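Local atomic coordinates of tartrate dehydrogenase/decarboxylase (Pseudomonas putida, PDB entry 3FLK), a protein that oxidises tartrate with NAD(+), converts meso-tartrate to D-glycerate and oxidatively decarboxylates D-malate to pyruvate, using a bound magnesium or manganese ion. Residues A[139-144]-A[243-248]; A[42-47]-A[64-69]; A[324-329]-A[358-363]. The protein carries 1 engineered substitution. All coordinates share one frame; numbering follows the deposited sequence.

Overall arrangement
From the N terminus, interaction 2 closes first. It joins the end of strand 39-43, outermost in the large mixed sheet, to helix 63-67, with 16 residues between its segments. Interaction 1 comes next and closes a much longer span of 98 residues. It ties the loop after strand 129-135 to the start of helix 245-258, beside the bound oxalate and the second subunit. Interaction 3 closes last and pairs helix 317-336 with helix 349-361 near the C terminus. The three follow one another in series, so none nests or crosses. Interactions 1 and 3 lie on opposite sides of the chain's centre, with centres 37 Å apart.

Interaction 1: A[139-144]-A[243-248]; sequences GEYSSL and ASNLFG
Ser244 OG is gripped from two sides of the contact. Ser244 OG donates to Glu140 OE2 in a short bond of 2.5 Å. Ser244 OG also accepts a weak capping bond from Phe247 N at 3.4 Å. The carboxylate receives the hydroxyl on the syn lone pair of OE2. The other oxygen is held too: Leu246 N donates to Glu140 OE1 at 3.1 Å, nearly straight at 171°. This N-H arrives from well above the carboxylate plane, 58° out of it. Two bonds to two different oxygens therefore fix the rotation of the group. The Glu140 chain is bent at chi2 (91°), which folds the carboxylate back toward the helix end. OE2 also lies over the centre of the Phe247 ring, on one face.

Ser244 is the N-cap of helix 245-258. Glu140 adds a carboxylate from a distant loop to that helix start, where the helix dipole would probably stabilise a negative charge. The Glu140 CB and CG run across the Leu246 side chain at about a right angle.

Tyr141 lies beside Glu140 and covers the first turn. Leu246 CA sits over one face of its ring. Leu246 CD1 reaches the hydroxyl end, 3.4 Å from Tyr141 OH. The Asn245 amide comes up obliquely, with OD1 3.4 Å from Tyr141 CD2, and its ND2 is bonded to Glu138 O.

In this enzyme family the active site lies between the two subunits, and the surroundings agree. Tyr141 OH bonds to Asp249, which lines the oxalate pocket and by similarity binds the metal, and Tyr141 OH also has a weak hydrogen bond to Lys192 NZ of the second subunit. Leu246 packs on Leu246 of that subunit, and the Tyr141 side chain is about 5 Å from the bound oxalate at nearest atoms.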
ATOM      1  N   GLY A 139       8.247  -6.083  13.320  1.00 16.88           N
ATOM      2  CA  GLY A 139       8.130  -5.033  12.317  1.00 17.01           C
ATOM      3  C   GLY A 139       7.309  -3.832  12.741  1.00 17.26           C
ATOM      4  O   GLY A 139       7.429  -3.353  13.870  1.00 17.17           O
ATOM      5  N   GLU A 140       6.472  -3.354  11.823  1.00 17.40           N
ATOM      6  CA  GLU A 140       5.723  -2.108  11.995  1.00 17.82           C
ATOM      7  C   GLU A 140       4.524  -2.242  12.932  1.00 18.16           C
ATOM      8  O   GLU A 140       4.096  -1.260  13.537  1.00 18.11           O
ATOM      9  CB  GLU A 140       5.255  -1.561  10.640  1.00 17.80           C
ATOM     10  CG  GLU A 140       6.350  -1.439   9.579  1.00 17.72           C
ATOM     11  CD  GLU A 140       6.491  -2.683   8.701  1.00 17.80           C
ATOM     12  OE1 GLU A 140       6.157  -3.803   9.156  1.00 16.78           O
ATOM     13  OE2 GLU A 140       6.935  -2.531   7.542  1.00 17.61           O
ATOM     14  N   TYR A 141       3.974  -3.450  13.037  1.00 18.43           N
ATOM     15  CA  TYR A 141       2.845  -3.679  13.927  1.00 18.69           C
ATOM     16  C   TYR A 141       3.330  -3.816  15.356  1.00 18.64           C
ATOM     17  O   TYR A 141       3.969  -4.801  15.732  1.00 18.53           O
ATOM     18  CB  TYR A 141       1.997  -4.870  13.475  1.00 19.09           C
ATOM     19  CG  TYR A 141       1.185  -4.577  12.229  1.00 19.66           C
ATOM     20  CD1 TYR A 141       1.031  -3.267  11.762  1.00 20.50           C
ATOM     21  CD2 TYR A 141       0.543  -5.599  11.536  1.00 20.44           C
ATOM     22  CE1 TYR A 141       0.279  -2.990  10.624  1.00 20.97           C
ATOM     23  CE2 TYR A 141      -0.212  -5.332  10.397  1.00 20.46           C
ATOM     24  CZ  TYR A 141      -0.338  -4.030   9.948  1.00 20.56           C
ATOM     25  OH  TYR A 141      -1.087  -3.764   8.826  1.00 20.51           O
ATOM     26  N   SER A 142       3.020  -2.795  16.143  1.00 18.56           N
ATOM     27  CA  SER A 142       3.653  -2.603  17.431  1.00 18.77           C
ATOM     28  C   SER A 142       2.709  -1.942  18.424  1.00 18.60           C
ATOM     29  O   SER A 142       1.825  -1.169  18.045  1.00 18.71           O
ATOM     30  CB  SER A 142       4.905  -1.743  17.245  1.00 18.82           C
ATOM     31  OG  SER A 142       5.431  -1.310  18.484  1.00 19.70           O
ATOM     32  N   SER A 143       2.901  -2.270  19.696  1.00 18.46           N
ATOM     33  CA  SER A 143       2.229  -1.585  20.790  1.00 18.37           C
ATOM     34  C   SER A 143       3.276  -0.917  21.688  1.00 17.99           C
ATOM     35  O   SER A 143       3.019  -0.620  22.859  1.00 18.11           O
ATOM     36  CB  SER A 143       1.360  -2.566  21.577  1.00 18.46           C
ATOM     37  OG  SER A 143       2.141  -3.632  22.086  1.00 19.94           O
ATOM     38  N   LEU A 144       4.457  -0.677  21.120  1.00 17.44           N
ATOM     39  CA  LEU A 144       5.558  -0.042  21.837  1.00 17.00           C
ATOM     40  C   LEU A 144       5.586   1.452  21.562  1.00 16.62           C
ATOM     41  O   LEU A 144       5.500   1.887  20.409  1.00 16.37           O
ATOM     42  CB  LEU A 144       6.901  -0.654  21.429  1.00 17.17           C
ATOM     43  CG  LEU A 144       7.010  -2.177  21.327  1.00 17.59           C
ATOM     44  CD1 LEU A 144       8.199  -2.539  20.470  1.00 17.95           C
ATOM     45  CD2 LEU A 144       7.110  -2.830  22.690  1.00 17.53           C
ATOM     46  N   ALA A 243       7.740  -9.745   2.316  1.00 11.62           N
ATOM     47  CA  ALA A 243       7.446  -8.423   2.865  1.00 11.89           C
ATOM     48  C   ALA A 243       7.361  -8.425   4.386  1.00 11.97           C
ATOM     49  O   ALA A 243       7.146  -9.470   5.006  1.00 12.07           O
ATOM     50  CB  ALA A 243       6.145  -7.880   2.260  1.00 11.74           C
ATOM     51  N   SER A 244       7.532  -7.242   4.974  1.00 12.11           N
ATOM     52  CA  SER A 244       7.351  -7.026   6.410  1.00 12.43           C
ATOM     53  C   SER A 244       5.875  -7.166   6.802  1.00 12.50           C
ATOM     54  O   SER A 244       5.006  -7.305   5.935  1.00 12.58           O
ATOM     55  CB  SER A 244       7.836  -5.626   6.784  1.00 12.36           C
ATOM     56  OG  SER A 244       6.984  -4.648   6.204  1.00 12.51           O
ATOM     57  N   ASN A 245       5.605  -7.105   8.104  1.00 12.72           N
ATOM     58  CA  ASN A 245       4.252  -7.242   8.653  1.00 12.90           C
ATOM     59  C   ASN A 245       3.233  -6.318   7.987  1.00 12.86           C
ATOM     60  O   ASN A 245       2.183  -6.775   7.516  1.00 12.84           O
ATOM     61  CB  ASN A 245       4.273  -7.002  10.167  1.00 13.14           C
ATOM     62  CG  ASN A 245       3.329  -7.918  10.927  1.00 13.75           C
ATOM     63  OD1 ASN A 245       2.276  -8.317  10.424  1.00 14.35           O
ATOM     64  ND2 ASN A 245       3.705  -8.252  12.157  1.00 13.80           N
ATOM     65  N   LEU A 246       3.553  -5.027   7.939  1.00 12.58           N
ATOM     66  CA  LEU A 246       2.678  -4.026   7.327  1.00 12.64           C
ATOM     67  C   LEU A 246       2.594  -4.132   5.802  1.00 12.32           C
ATOM     68  O   LEU A 246       1.495  -4.114   5.232  1.00 12.07           O
ATOM     69  CB  LEU A 246       3.114  -2.609   7.726  1.00 12.70           C
ATOM     70  CG  LEU A 246       2.416  -1.427   7.032  1.00 13.24           C
ATOM     71  CD1 LEU A 246       0.927  -1.381   7.364  1.00 12.77           C
ATOM     72  CD2 LEU A 246       3.093  -0.120   7.414  1.00 13.08           C
ATOM     73  N   PHE A 247       3.747  -4.220   5.143  1.00 12.12           N
ATOM     74  CA  PHE A 247       3.774  -4.253   3.680  1.00 11.95           C
ATOM     75  C   PHE A 247       3.083  -5.505   3.134  1.00 11.82           C
ATOM     76  O   PHE A 247       2.354  -5.429   2.142  1.00 11.90           O
ATOM     77  CB  PHE A 247       5.203  -4.108   3.132  1.00 12.08           C
ATOM     78  CG  PHE A 247       5.828  -2.750   3.379  1.00 12.03           C
ATOM     79  CD1 PHE A 247       5.051  -1.657   3.781  1.00 12.59           C
ATOM     80  CD2 PHE A 247       7.191  -2.559   3.178  1.00 12.34           C
ATOM     81  CE1 PHE A 247       5.631  -0.405   4.003  1.00 12.35           C
ATOM     82  CE2 PHE A 247       7.782  -1.309   3.394  1.00 12.09           C
ATOM     83  CZ  PHE A 247       7.001  -0.233   3.809  1.00 11.99           C
ATOM     84  N   GLY A 248       3.294  -6.639   3.802  1.00 11.76           N
ATOM     85  CA  GLY A 248       2.621  -7.894   3.463  1.00 11.69           C
ATOM     86  C   GLY A 248       1.115  -7.832   3.660  1.00 11.80           C
ATOM     87  O   GLY A 248       0.354  -8.379   2.860  1.00 11.36           O
TER

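Interaction 2: A[42-47]-A[64-69]; sequences DTFEWA and AEQLKQ
Leu67 CD2 lies over one face of the Phe44 ring, 4.1 Å from Phe44 CE2. The Trp46 ring meets the same leucine differently: Leu67 CG is at its edge, in the ring plane, 3.7 Å from Trp46 CH2. Over one face of the indole sits Phe44 CB, offset toward the rim. The leucine end therefore meets one ring by its face and the other at its edge.

The contact belongs to a beta-alpha-beta crossover. The chain runs from strand 39-43 through helices 49-55 and 63-67 to the parallel strand 72-77, and strand 6-13 lies between the two strands. Leu67 and Phe44 both touch Ala9 of that middle strand. Tyr51 meets Trp46 edge-to-face.

A water lies in plane at the edges of both rings. The water accepts from Trp46 NE1 at 2.9 Å and donates to Gln66 OE1 at 2.7 Å. Gln66 is extended beyond CG (chi2 -173°), which carries its amide out to this water. The amide plane is turned 70° from the indole plane. Gln66 OE1 is also 3.8 Å from Phe44 CE1. On the amide's other end, Gln66 NE2 bonds to Asp62 OD1.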
ATOM      1  N   ASP A  42     -13.574 -28.787  17.636  1.00 27.06           N
ATOM      2  CA  ASP A  42     -14.125 -28.190  18.846  1.00 26.86           C
ATOM      3  C   ASP A  42     -14.253 -26.686  18.638  1.00 26.56           C
ATOM      4  O   ASP A  42     -13.309 -26.031  18.187  1.00 26.27           O
ATOM      5  CB  ASP A  42     -13.244 -28.486  20.064  1.00 27.00           C
ATOM      6  CG  ASP A  42     -13.404 -29.911  20.577  1.00 27.79           C
ATOM      7  OD1 ASP A  42     -14.538 -30.439  20.566  1.00 28.40           O
ATOM      8  OD2 ASP A  42     -12.390 -30.499  21.008  1.00 28.19           O
ATOM      9  N   THR A  43     -15.426 -26.148  18.963  1.00 26.23           N
ATOM     10  CA  THR A  43     -15.719 -24.736  18.740  1.00 25.95           C
ATOM     11  C   THR A  43     -15.576 -23.927  20.028  1.00 25.73           C
ATOM     12  O   THR A  43     -16.072 -24.325  21.084  1.00 25.70           O
ATOM     13  CB  THR A  43     -17.124 -24.542  18.125  1.00 26.02           C
ATOM     14  OG1 THR A  43     -17.253 -25.369  16.963  1.00 26.34           O
ATOM     15  CG2 THR A  43     -17.351 -23.086  17.723  1.00 26.01           C
ATOM     16  N   PHE A  44     -14.885 -22.795  19.924  1.00 25.36           N
ATOM     17  CA  PHE A  44     -14.684 -21.887  21.049  1.00 25.11           C
ATOM     18  C   PHE A  44     -15.379 -20.557  20.791  1.00 25.08           C
ATOM     19  O   PHE A  44     -15.296 -20.008  19.688  1.00 24.92           O
ATOM     20  CB  PHE A  44     -13.190 -21.670  21.307  1.00 25.00           C
ATOM     21  CG  PHE A  44     -12.457 -22.917  21.716  1.00 25.07           C
ATOM     22  CD1 PHE A  44     -12.403 -23.300  23.052  1.00 25.25           C
ATOM     23  CD2 PHE A  44     -11.826 -23.713  20.767  1.00 24.95           C
ATOM     24  CE1 PHE A  44     -11.727 -24.451  23.438  1.00 25.43           C
ATOM     25  CE2 PHE A  44     -11.150 -24.870  21.143  1.00 25.35           C
ATOM     26  CZ  PHE A  44     -11.101 -25.238  22.482  1.00 25.12           C
ATOM     27  N   GLU A  45     -16.060 -20.049  21.817  1.00 25.03           N
ATOM     28  CA  GLU A  45     -16.864 -18.832  21.709  1.00 25.10           C
ATOM     29  C   GLU A  45     -16.063 -17.568  22.014  1.00 24.70           C
ATOM     30  O   GLU A  45     -16.520 -16.457  21.739  1.00 24.65           O
ATOM     31  CB  GLU A  45     -18.087 -18.908  22.632  1.00 25.41           C
ATOM     32  CG  GLU A  45     -18.965 -20.145  22.434  1.00 26.95           C
ATOM     33  CD  GLU A  45     -19.607 -20.208  21.058  1.00 29.04           C
ATOM     34  OE1 GLU A  45     -20.392 -19.296  20.719  1.00 30.45           O
ATOM     35  OE2 GLU A  45     -19.334 -21.180  20.318  1.00 30.19           O
ATOM     36  N   TRP A  46     -14.872 -17.738  22.585  1.00 24.36           N
ATOM     37  CA  TRP A  46     -14.019 -16.593  22.895  1.00 23.97           C
ATOM     38  C   TRP A  46     -13.217 -16.101  21.688  1.00 23.68           C
ATOM     39  O   TRP A  46     -13.459 -16.540  20.559  1.00 23.63           O
ATOM     40  CB  TRP A  46     -13.145 -16.829  24.135  1.00 24.02           C
ATOM     41  CG  TRP A  46     -12.628 -18.224  24.338  1.00 23.88           C
ATOM     42  CD1 TRP A  46     -13.229 -19.226  25.042  1.00 23.82           C
ATOM     43  CD2 TRP A  46     -11.378 -18.751  23.879  1.00 23.89           C
ATOM     44  NE1 TRP A  46     -12.442 -20.352  25.034  1.00 24.05           N
ATOM     45  CE2 TRP A  46     -11.298 -20.088  24.328  1.00 24.10           C
ATOM     46  CE3 TRP A  46     -10.320 -18.226  23.124  1.00 23.94           C
ATOM     47  CZ2 TRP A  46     -10.202 -20.908  24.049  1.00 24.24           C
ATOM     48  CZ3 TRP A  46      -9.231 -19.042  22.844  1.00 23.97           C
ATOM     49  CH2 TRP A  46      -9.183 -20.371  23.306  1.00 24.12           C
ATOM     50  N   ALA A  47     -12.268 -15.195  21.931  1.00 23.30           N
ATOM     51  CA  ALA A  47     -11.605 -14.435  20.864  1.00 23.04           C
ATOM     52  C   ALA A  47     -12.663 -13.729  20.007  1.00 22.92           C
ATOM     53  O   ALA A  47     -12.630 -13.761  18.771  1.00 22.85           O
ATOM     54  CB  ALA A  47     -10.690 -15.333  20.019  1.00 23.00           C
ATOM     55  N   ALA A  64      -3.826 -20.256  25.951  1.00 26.80           N
ATOM     56  CA  ALA A  64      -2.678 -20.939  25.352  1.00 27.13           C
ATOM     57  C   ALA A  64      -2.592 -22.386  25.808  1.00 27.36           C
ATOM     58  O   ALA A  64      -2.261 -23.272  25.021  1.00 27.35           O
ATOM     59  CB  ALA A  64      -1.379 -20.197  25.668  1.00 27.06           C
ATOM     60  N   GLU A  65      -2.893 -22.608  27.084  1.00 27.80           N
ATOM     61  CA  GLU A  65      -2.974 -23.943  27.668  1.00 28.43           C
ATOM     62  C   GLU A  65      -4.028 -24.780  26.938  1.00 28.07           C
ATOM     63  O   GLU A  65      -3.803 -25.955  26.642  1.00 28.20           O
ATOM     64  CB  GLU A  65      -3.301 -23.825  29.162  1.00 28.50           C
ATOM     65  CG  GLU A  65      -3.498 -25.137  29.911  1.00 29.50           C
ATOM     66  CD  GLU A  65      -4.173 -24.930  31.261  1.00 29.74           C
ATOM     67  OE1 GLU A  65      -3.504 -24.439  32.202  1.00 31.51           O
ATOM     68  OE2 GLU A  65      -5.376 -25.257  31.380  1.00 31.31           O
ATOM     69  N   GLN A  66      -5.166 -24.159  26.634  1.00 27.74           N
ATOM     70  CA  GLN A  66      -6.272 -24.844  25.965  1.00 27.47           C
ATOM     71  C   GLN A  66      -5.969 -25.176  24.505  1.00 27.26           C
ATOM     72  O   GLN A  66      -6.241 -26.289  24.051  1.00 27.25           O
ATOM     73  CB  GLN A  66      -7.558 -24.019  26.061  1.00 27.45           C
ATOM     74  CG  GLN A  66      -8.093 -23.848  27.479  1.00 27.52           C
ATOM     75  CD  GLN A  66      -9.453 -23.179  27.519  1.00 27.42           C
ATOM     76  OE1 GLN A  66     -10.397 -23.620  26.861  1.00 27.83           O
ATOM     77  NE2 GLN A  66      -9.564 -22.112  28.301  1.00 27.45           N
ATOM     78  N   LEU A  67      -5.399 -24.219  23.779  1.00 27.01           N
ATOM     79  CA  LEU A  67      -5.174 -24.384  22.341  1.00 26.95           C
ATOM     80  C   LEU A  67      -3.965 -25.251  21.984  1.00 26.97           C
ATOM     81  O   LEU A  67      -3.895 -25.783  20.873  1.00 26.91           O
ATOM     82  CB  LEU A  67      -5.094 -23.026  21.637  1.00 26.86           C
ATOM     83  CG  LEU A  67      -6.355 -22.156  21.638  1.00 26.61           C
ATOM     84  CD1 LEU A  67      -6.109 -20.915  20.818  1.00 26.33           C
ATOM     85  CD2 LEU A  67      -7.580 -22.907  21.115  1.00 26.76           C
ATOM     86  N   LYS A  68      -3.026 -25.398  22.919  1.00 27.11           N
ATOM     87  CA  LYS A  68      -1.863 -26.269  22.707  1.00 27.26           C
ATOM     88  C   LYS A  68      -2.236 -27.754  22.641  1.00 27.13           C
ATOM     89  O   LYS A  68      -1.446 -28.579  22.175  1.00 27.21           O
ATOM     90  CB  LYS A  68      -0.787 -26.026  23.770  1.00 27.50           C
ATOM     91  CG  LYS A  68       0.201 -24.925  23.399  1.00 28.07           C
ATOM     92  CD  LYS A  68       1.507 -25.043  24.181  1.00 29.49           C
ATOM     93  CE  LYS A  68       1.458 -24.290  25.504  1.00 30.32           C
ATOM     94  NZ  LYS A  68       1.545 -22.813  25.314  1.00 31.22           N
ATOM     95  N   GLN A  69      -3.446 -28.080  23.093  1.00 26.98           N
ATOM     96  CA  GLN A  69      -3.972 -29.445  23.024  1.00 26.80           C
ATOM     97  C   GLN A  69      -4.512 -29.778  21.629  1.00 26.28           C
ATOM     98  O   GLN A  69      -4.944 -30.907  21.374  1.00 26.33           O
ATOM     99  CB  GLN A  69      -5.072 -29.659  24.075  1.00 27.11           C
ATOM    100  CG  GLN A  69      -4.767 -29.105  25.475  1.00 28.56           C
ATOM    101  CD  GLN A  69      -3.395 -29.504  25.998  1.00 30.34           C
ATOM    102  OE1 GLN A  69      -2.566 -28.643  26.307  1.00 31.49           O
ATOM    103  NE2 GLN A  69      -3.145 -30.807  26.090  1.00 30.95           N
TER
HETATM  104  O   HOH W   1     -12.941 -22.674  26.758  1.00 30.55           O

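Interaction 3: A[324-329]-A[358-363]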
ATOM      1  N   ASP A 324      -6.215 -30.954  -2.865  1.00 21.82           N
ATOM      2  CA  ASP A 324      -6.348 -30.830  -4.316  1.00 22.16           C
ATOM      3  C   ASP A 324      -7.805 -30.886  -4.778  1.00 22.15           C
ATOM      4  O   ASP A 324      -8.197 -30.146  -5.679  1.00 22.22           O
ATOM      5  CB  ASP A 324      -5.517 -31.906  -5.031  1.00 22.21           C
ATOM      6  CG  ASP A 324      -4.016 -31.770  -4.775  1.00 23.17           C
ATOM      7  OD1 ASP A 324      -3.592 -30.871  -4.009  1.00 22.88           O
ATOM      8  OD2 ASP A 324      -3.251 -32.580  -5.344  1.00 23.73           O
ATOM      9  N   ASP A 325      -8.599 -31.758  -4.159  1.00 22.33           N
ATOM     10  CA  ASP A 325     -10.024 -31.880  -4.483  1.00 22.61           C
ATOM     11  C   ASP A 325     -10.819 -30.650  -4.059  1.00 22.59           C
ATOM     12  O   ASP A 325     -11.773 -30.262  -4.733  1.00 22.47           O
ATOM     13  CB  ASP A 325     -10.626 -33.140  -3.852  1.00 22.71           C
ATOM     14  CG  ASP A 325     -10.329 -34.400  -4.654  1.00 23.37           C
ATOM     15  OD1 ASP A 325      -9.657 -34.310  -5.706  1.00 23.75           O
ATOM     16  OD2 ASP A 325     -10.773 -35.484  -4.230  1.00 24.21           O
HETATM   17  N   MSE A 326     -10.421 -30.043  -2.943  1.00 22.66           N
HETATM   18  CA  MSE A 326     -11.053 -28.817  -2.463  1.00 23.20           C
HETATM   19  C   MSE A 326     -10.800 -27.647  -3.409  1.00 22.03           C
HETATM   20  O   MSE A 326     -11.712 -26.875  -3.702  1.00 21.72           O
HETATM   21  CB  MSE A 326     -10.601 -28.492  -1.040  1.00 23.02           C
HETATM   22  CG  MSE A 326     -11.211 -29.420  -0.006  1.00 24.11           C
HETATM   23 SE   MSE A 326     -10.609 -29.128   1.811  1.00 27.04          SE
HETATM   24  CE  MSE A 326     -11.475 -27.409   2.138  1.00 25.01           C
ATOM     25  N   LEU A 327      -9.568 -27.539  -3.902  1.00 21.35           N
ATOM     26  CA  LEU A 327      -9.219 -26.528  -4.897  1.00 20.68           C
ATOM     27  C   LEU A 327      -9.939 -26.773  -6.221  1.00 20.31           C
ATOM     28  O   LEU A 327     -10.405 -25.832  -6.856  1.00 20.13           O
ATOM     29  CB  LEU A 327      -7.701 -26.463  -5.108  1.00 20.65           C
ATOM     30  CG  LEU A 327      -6.891 -25.445  -4.290  1.00 20.60           C
ATOM     31  CD1 LEU A 327      -7.175 -24.006  -4.740  1.00 20.35           C
ATOM     32  CD2 LEU A 327      -7.106 -25.597  -2.786  1.00 19.78           C
ATOM     33  N   ASN A 328     -10.022 -28.040  -6.620  1.00 20.02           N
ATOM     34  CA  ASN A 328     -10.775 -28.456  -7.801  1.00 19.81           C
ATOM     35  C   ASN A 328     -12.242 -28.035  -7.689  1.00 19.33           C
ATOM     36  O   ASN A 328     -12.797 -27.455  -8.622  1.00 19.21           O
ATOM     37  CB  ASN A 328     -10.658 -29.977  -7.994  1.00 20.09           C
ATOM     38  CG  ASN A 328     -11.081 -30.442  -9.387  1.00 20.86           C
ATOM     39  OD1 ASN A 328     -11.701 -29.705 -10.152  1.00 22.50           O
ATOM     40  ND2 ASN A 328     -10.744 -31.685  -9.714  1.00 22.44           N
ATOM     41  N   ALA A 329     -12.847 -28.310  -6.535  1.00 19.00           N
ATOM     42  CA  ALA A 329     -14.244 -27.957  -6.270  1.00 18.85           C
ATOM     43  C   ALA A 329     -14.467 -26.441  -6.293  1.00 18.68           C
ATOM     44  O   ALA A 329     -15.455 -25.965  -6.851  1.00 18.60           O
ATOM     45  CB  ALA A 329     -14.699 -28.551  -4.941  1.00 18.79           C
ATOM     46  N   ASP A 358     -20.996 -30.244  -2.478  1.00 21.47           N
ATOM     47  CA  ASP A 358     -21.609 -31.189  -3.415  1.00 22.21           C
ATOM     48  C   ASP A 358     -20.699 -31.521  -4.595  1.00 22.29           C
ATOM     49  O   ASP A 358     -20.588 -32.685  -4.987  1.00 22.22           O
ATOM     50  CB  ASP A 358     -22.949 -30.662  -3.935  1.00 22.54           C
ATOM     51  CG  ASP A 358     -23.640 -31.647  -4.865  1.00 24.00           C
ATOM     52  OD1 ASP A 358     -23.754 -32.839  -4.497  1.00 25.93           O
ATOM     53  OD2 ASP A 358     -24.064 -31.233  -5.966  1.00 25.94           O
ATOM     54  N   THR A 359     -20.067 -30.496  -5.163  1.00 22.46           N
ATOM     55  CA  THR A 359     -19.121 -30.669  -6.267  1.00 22.69           C
ATOM     56  C   THR A 359     -17.965 -31.581  -5.848  1.00 23.01           C
ATOM     57  O   THR A 359     -17.562 -32.468  -6.604  1.00 22.99           O
ATOM     58  CB  THR A 359     -18.588 -29.304  -6.765  1.00 22.56           C
ATOM     59  OG1 THR A 359     -19.687 -28.495  -7.200  1.00 22.64           O
ATOM     60  CG2 THR A 359     -17.613 -29.474  -7.921  1.00 22.54           C
ATOM     61  N   LEU A 360     -17.451 -31.365  -4.639  1.00 23.47           N
ATOM     62  CA  LEU A 360     -16.357 -32.169  -4.098  1.00 24.02           C
ATOM     63  C   LEU A 360     -16.747 -33.644  -3.982  1.00 24.49           C
ATOM     64  O   LEU A 360     -15.985 -34.526  -4.384  1.00 24.33           O
ATOM     65  CB  LEU A 360     -15.907 -31.618  -2.741  1.00 24.00           C
ATOM     66  CG  LEU A 360     -14.641 -32.190  -2.093  1.00 24.19           C
ATOM     67  CD1 LEU A 360     -13.955 -31.117  -1.280  1.00 24.85           C
ATOM     68  CD2 LEU A 360     -14.955 -33.395  -1.219  1.00 24.28           C
ATOM     69  N   ALA A 361     -17.935 -33.902  -3.438  1.00 25.15           N
ATOM     70  CA  ALA A 361     -18.432 -35.270  -3.271  1.00 26.04           C
ATOM     71  C   ALA A 361     -18.632 -35.988  -4.608  1.00 26.55           C
ATOM     72  O   ALA A 361     -18.520 -37.214  -4.683  1.00 26.81           O
ATOM     73  CB  ALA A 361     -19.723 -35.275  -2.456  1.00 25.93           C
ATOM     74  N   ARG A 362     -18.904 -35.218  -5.659  1.00 27.06           N
ATOM     75  CA  ARG A 362     -19.167 -35.770  -6.990  1.00 27.81           C
ATOM     76  C   ARG A 362     -17.919 -35.915  -7.868  1.00 27.77           C
ATOM     77  O   ARG A 362     -18.009 -36.417  -8.991  1.00 27.88           O
ATOM     78  CB  ARG A 362     -20.241 -34.941  -7.711  1.00 27.79           C
ATOM     79  CG  ARG A 362     -21.597 -34.974  -7.023  1.00 28.42           C
ATOM     80  CD  ARG A 362     -22.660 -34.208  -7.795  1.00 28.83           C
ATOM     81  NE  ARG A 362     -23.943 -34.212  -7.083  1.00 31.70           N
ATOM     82  CZ  ARG A 362     -24.833 -35.205  -7.121  1.00 32.69           C
ATOM     83  NH1 ARG A 362     -24.600 -36.300  -7.840  1.00 32.97           N
ATOM     84  NH2 ARG A 362     -25.966 -35.104  -6.434  1.00 32.97           N
ATOM     85  N   LEU A 363     -16.764 -35.491  -7.359  1.00 27.88           N
ATOM     86  CA  LEU A 363     -15.502 -35.611  -8.097  1.00 27.97           C
ATOM     87  C   LEU A 363     -15.059 -37.066  -8.220  1.00 27.99           C
ATOM     88  O   LEU A 363     -15.186 -37.842  -7.272  1.00 28.06           O
ATOM     89  CB  LEU A 363     -14.391 -34.784  -7.435  1.00 27.93           C
ATOM     90  CG  LEU A 363     -14.463 -33.254  -7.478  1.00 27.86           C
ATOM     91  CD1 LEU A 363     -13.397 -32.651  -6.571  1.00 28.00           C
ATOM     92  CD2 LEU A 363     -14.322 -32.717  -8.895  1.00 27.67           C
TER
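Leu360 and Leu363 carry this contact between helix 317-336 and the end of helix 349-361. Leu360 CD1 presses on Met326 CG at 3.5 Å, closer than usual for two carbons. Met326 is a selenomethionine. The CB of Leu360 meets Ala329 CB at 4.0 Å, and the backbones come near each other here. Thr359 CG2 packs against Ala329 CA, also at 4.0 Å.

Leu363 reaches across with both methyl groups. Leu363 CD1 lies 3.4 Å from Asp325 O and also touches the CB of Asp325. Leu363 CD2 is 3.8 Å from Asn328 ND2. One leucine thus rests on side chains one turn apart. Asp325 O is already used in its own helix, as the acceptor of Ala329 N at 2.9 Å.

Torsions and outer residues place these groups. Leu360 CG is anti to the backbone N (chi1 -171°), which turns its branched end toward Met326. Both Met326 and Leu360 touch Val27, so helix 17-35 joins this apolar patch, and helix 299-313 also packs on Met326. Lys34 NZ bonds to Leu360 O and Leu363 O at the end of the modelled chain. His35 NE2 is hydrogen-bonded to Asp325 OD2, and Arg332 NE to Asn328 OD1. Arg362 NE forms a salt bridge to Asp358 OD1 at 2.9 Å, one turn back along its own segment.

No hydrogen bond joins the two segments. The polar groups at the border turn to partners in their own helices or in helix 17-35. The helix pair rests on van der Waals contact, mostly of leucine and alanine carbons, with Leu363 methyls also lying on backbone O and amide atoms.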